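Local coordinates for protein pyruvate synthase subunit PorC (PDB 2RAA) that forms the gamma chain of a heterotetrameric pyruvate synthase, which oxidises pyruvate with CoA to acetyl-CoA and CO2 and reduces ferredoxin, at residues 22-27 and 89-94. Residues are numbered along the deposited sequence; the frame is centred on the assembly and turned at random.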
ATOM      1  N   ILE A  22      -9.032   3.035   1.109  1.00 49.63           N
ATOM      2  CA  ILE A  22      -7.747   2.998   0.456  1.00 45.92           C
ATOM      3  C   ILE A  22      -7.864   2.373  -0.939  1.00 47.06           C
ATOM      4  O   ILE A  22      -8.480   1.343  -1.092  1.00 46.53           O
ATOM      5  CB  ILE A  22      -6.807   2.103   1.252  1.00 46.80           C
ATOM      6  CG1 ILE A  22      -6.667   2.645   2.701  1.00 47.73           C
ATOM      7  CG2 ILE A  22      -5.457   2.017   0.536  1.00 39.64           C
ATOM      8  CD1 ILE A  22      -6.375   1.583   3.726  1.00 52.07           C
ATOM      9  N   ARG A  23      -7.280   2.987  -1.955  1.00 46.87           N
ATOM     10  CA  ARG A  23      -7.372   2.447  -3.310  1.00 49.06           C
ATOM     11  C   ARG A  23      -5.966   2.220  -3.810  1.00 46.98           C
ATOM     12  O   ARG A  23      -5.148   3.108  -3.758  1.00 46.24           O
ATOM     13  CB  ARG A  23      -8.092   3.401  -4.246  1.00 51.29           C
ATOM     14  CG  ARG A  23      -8.252   2.859  -5.675  1.00 50.66           C
ATOM     15  CD  ARG A  23      -9.083   3.838  -6.494  1.00 56.70           C
ATOM     16  NE  ARG A  23      -8.336   5.045  -6.792  1.00 51.66           N
ATOM     17  CZ  ARG A  23      -8.874   6.207  -7.128  1.00 51.55           C
ATOM     18  NH1 ARG A  23     -10.192   6.384  -7.174  1.00 58.25           N
ATOM     19  NH2 ARG A  23      -8.069   7.214  -7.387  1.00 56.58           N
ATOM     20  N   TRP A  24      -5.704   1.020  -4.283  1.00 45.77           N
ATOM     21  CA  TRP A  24      -4.358   0.630  -4.670  1.00 46.22           C
ATOM     22  C   TRP A  24      -4.286   0.577  -6.142  1.00 48.24           C
ATOM     23  O   TRP A  24      -5.252   0.124  -6.762  1.00 49.23           O
ATOM     24  CB  TRP A  24      -4.053  -0.809  -4.243  1.00 45.54           C
ATOM     25  CG  TRP A  24      -4.107  -1.054  -2.824  1.00 46.30           C
ATOM     26  CD1 TRP A  24      -5.219  -1.106  -2.070  1.00 47.24           C
ATOM     27  CD2 TRP A  24      -3.001  -1.371  -1.956  1.00 44.83           C
ATOM     28  NE1 TRP A  24      -4.893  -1.417  -0.777  1.00 40.03           N
ATOM     29  CE2 TRP A  24      -3.534  -1.544  -0.669  1.00 48.29           C
ATOM     30  CE3 TRP A  24      -1.619  -1.477  -2.139  1.00 44.72           C
ATOM     31  CZ2 TRP A  24      -2.736  -1.831   0.442  1.00 42.98           C
ATOM     32  CZ3 TRP A  24      -0.814  -1.765  -1.045  1.00 52.22           C
ATOM     33  CH2 TRP A  24      -1.368  -1.931   0.232  1.00 47.63           C
ATOM     34  N   HIS A  25      -3.117   0.924  -6.693  1.00 47.98           N
ATOM     35  CA  HIS A  25      -2.866   0.810  -8.128  1.00 47.87           C
ATOM     36  C   HIS A  25      -1.546   0.092  -8.329  1.00 49.79           C
ATOM     37  O   HIS A  25      -0.522   0.496  -7.810  1.00 48.36           O
ATOM     38  CB  HIS A  25      -2.817   2.166  -8.786  1.00 46.35           C
ATOM     39  CG  HIS A  25      -4.095   2.921  -8.665  1.00 48.80           C
ATOM     40  ND1 HIS A  25      -5.028   2.970  -9.679  1.00 46.77           N
ATOM     41  CD2 HIS A  25      -4.611   3.633  -7.635  1.00 50.72           C
ATOM     42  CE1 HIS A  25      -6.059   3.697  -9.282  1.00 54.79           C
ATOM     43  NE2 HIS A  25      -5.835   4.105  -8.044  1.00 53.27           N
ATOM     44  N   GLY A  26      -1.606  -0.995  -9.074  1.00 50.76           N
ATOM     45  CA  GLY A  26      -0.455  -1.788  -9.391  1.00 53.56           C
ATOM     46  C   GLY A  26      -0.803  -2.529 -10.662  1.00 54.14           C
ATOM     47  O   GLY A  26      -1.892  -2.356 -11.203  1.00 53.98           O
ATOM     48  N   ARG A  27       0.143  -3.338 -11.122  1.00 56.42           N
ATOM     49  CA  ARG A  27      -0.016  -4.180 -12.301  1.00 58.34           C
ATOM     50  C   ARG A  27      -0.090  -5.630 -11.835  1.00 59.12           C
ATOM     51  O   ARG A  27       0.579  -6.012 -10.845  1.00 58.92           O
ATOM     52  CB  ARG A  27       1.204  -4.047 -13.224  1.00 58.35           C
ATOM     53  CG  ARG A  27       1.493  -2.652 -13.789  1.00 58.39           C
ATOM     54  CD  ARG A  27       2.728  -2.640 -14.740  1.00 61.43           C
ATOM     55  NE  ARG A  27       2.994  -1.296 -15.270  1.00 62.25           N
ATOM     56  CZ  ARG A  27       2.295  -0.720 -16.250  1.00 60.21           C
ATOM     57  NH1 ARG A  27       1.287  -1.345 -16.848  1.00 61.11           N
ATOM     58  NH2 ARG A  27       2.599   0.502 -16.643  1.00 59.07           N
ATOM     59  N   VAL A  89      -2.578   4.458  -3.239  1.00 50.02           N
ATOM     60  CA  VAL A  89      -1.309   3.770  -3.091  1.00 47.54           C
ATOM     61  C   VAL A  89      -0.913   3.292  -4.467  1.00 46.35           C
ATOM     62  O   VAL A  89      -1.657   2.573  -5.104  1.00 45.87           O
ATOM     63  CB  VAL A  89      -1.430   2.540  -2.160  1.00 49.85           C
ATOM     64  CG1 VAL A  89      -0.120   1.818  -2.044  1.00 41.42           C
ATOM     65  CG2 VAL A  89      -1.934   2.943  -0.792  1.00 43.36           C
ATOM     66  N   VAL A  90       0.239   3.728  -4.950  1.00 48.22           N
ATOM     67  CA  VAL A  90       0.671   3.393  -6.299  1.00 48.25           C
ATOM     68  C   VAL A  90       1.970   2.618  -6.162  1.00 48.35           C
ATOM     69  O   VAL A  90       3.001   3.171  -5.860  1.00 47.76           O
ATOM     70  CB  VAL A  90       0.814   4.673  -7.173  1.00 47.23           C
ATOM     71  CG1 VAL A  90       1.408   4.353  -8.527  1.00 46.95           C
ATOM     72  CG2 VAL A  90      -0.557   5.347  -7.335  1.00 47.63           C
ATOM     73  N   ILE A  91       1.910   1.319  -6.382  1.00 51.48           N
ATOM     74  CA  ILE A  91       3.058   0.487  -6.143  1.00 51.22           C
ATOM     75  C   ILE A  91       3.944   0.360  -7.369  1.00 51.65           C
ATOM     76  O   ILE A  91       4.987  -0.324  -7.300  1.00 49.24           O
ATOM     77  CB  ILE A  91       2.662  -0.925  -5.575  1.00 52.98           C
ATOM     78  CG1 ILE A  91       1.984  -1.808  -6.611  1.00 55.38           C
ATOM     79  CG2 ILE A  91       1.776  -0.779  -4.338  1.00 50.42           C
ATOM     80  CD1 ILE A  91       1.776  -3.203  -6.111  1.00 49.09           C
ATOM     81  N   ASP A  92       3.542   0.990  -8.482  1.00 50.81           N
ATOM     82  CA  ASP A  92       4.385   1.041  -9.696  1.00 51.09           C
ATOM     83  C   ASP A  92       4.398   2.456 -10.256  1.00 51.91           C
ATOM     84  O   ASP A  92       3.405   2.864 -10.851  1.00 52.35           O
ATOM     85  CB  ASP A  92       3.868   0.057 -10.731  1.00 50.74           C
ATOM     86  CG  ASP A  92       4.671   0.090 -12.018  1.00 50.54           C
ATOM     87  OD1 ASP A  92       5.478   1.017 -12.235  1.00 55.12           O
ATOM     88  OD2 ASP A  92       4.498  -0.833 -12.817  1.00 54.99           O
ATOM     89  N   GLU A  93       5.510   3.191 -10.092  1.00 52.75           N
ATOM     90  CA  GLU A  93       5.554   4.641 -10.448  1.00 54.59           C
ATOM     91  C   GLU A  93       5.069   4.912 -11.866  1.00 51.91           C
ATOM     92  O   GLU A  93       4.523   5.953 -12.195  1.00 46.97           O
ATOM     93  CB  GLU A  93       6.955   5.240 -10.244  1.00 55.86           C
ATOM     94  CG  GLU A  93       8.086   4.539 -10.992  1.00 61.40           C
ATOM     95  CD  GLU A  93       9.393   5.333 -10.988  1.00 63.51           C
ATOM     96  OE1 GLU A  93      10.032   5.525  -9.892  1.00 73.52           O
ATOM     97  OE2 GLU A  93       9.781   5.745 -12.114  1.00 74.88           O
ATOM     98  N   THR A  94       5.296   3.917 -12.692  1.00 51.07           N
ATOM     99  CA  THR A  94       4.898   3.928 -14.065  1.00 50.38           C
ATOM    100  C   THR A  94       3.432   4.190 -14.322  1.00 51.35           C
ATOM    101  O   THR A  94       3.070   4.658 -15.394  1.00 50.90           O
ATOM    102  CB  THR A  94       5.257   2.603 -14.629  1.00 48.57           C
ATOM    103  OG1 THR A  94       6.449   2.779 -15.376  1.00 53.68           O
ATOM    104  CG2 THR A  94       4.186   2.089 -15.473  1.00 45.07           C
TER
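Trp24 and Val89 pair side by side as parallel neighbours at the centre of the mixed beta-sheet, where strand 19-27 runs beside strand 87-90 in this gamma chain of the pyruvate ferredoxin/flavodoxin oxidoreductase family. The ladder is regular: Val89 N gives its hydrogen to Arg23 O, His25 N donates to Val89 O at 2.7 Å, and Ile91 N, just past the strand end, reaches His25 O at 2.9 Å. Val89 lies on the Trp24 face of the sheet, packed against Met153 and Leu157 of helix 150-161. Its CB sits over the rim of one indole face. A chi1 of 179° sets CG1 opposite the backbone N and against Trp24 CE3, 3.6 Å away, while CG2, anti to the carbonyl carbon, meets Ile22 CG2 at 3.9 Å. Ile91 CG2 meets the same indole at its edge, close to the ring plane, while Trp24 NE1 bonds to Asn69 on strand 64-72. His25 and Val90 occupy the other face; there Arg23 NE donates to His25 NE2 at 3.0 Å, and the guanidinium also bonds to the backbone oxygens of Ile100 and Glu102. Beyond the ladder, Gly26 CA packs 3.7 Å from Ile91 CG1, and the two segments remain joined by a salt bridge. The extended arm of Arg27 brings CG and CD alongside Asp92 OD2, and NE pairs with that oxygen, though its hydrogen bond is weak, the N-H bent to 128°. With an alanine here the Asp92 carboxylate would probably lose its cationic mate and keep Gln30 NE2 as a neutral donor to OD2. The guanidinium and carboxylate planes stand 69° apart, with Asp92 OD2 at the guanidinium edge, 2.9 Å from Arg27 NE.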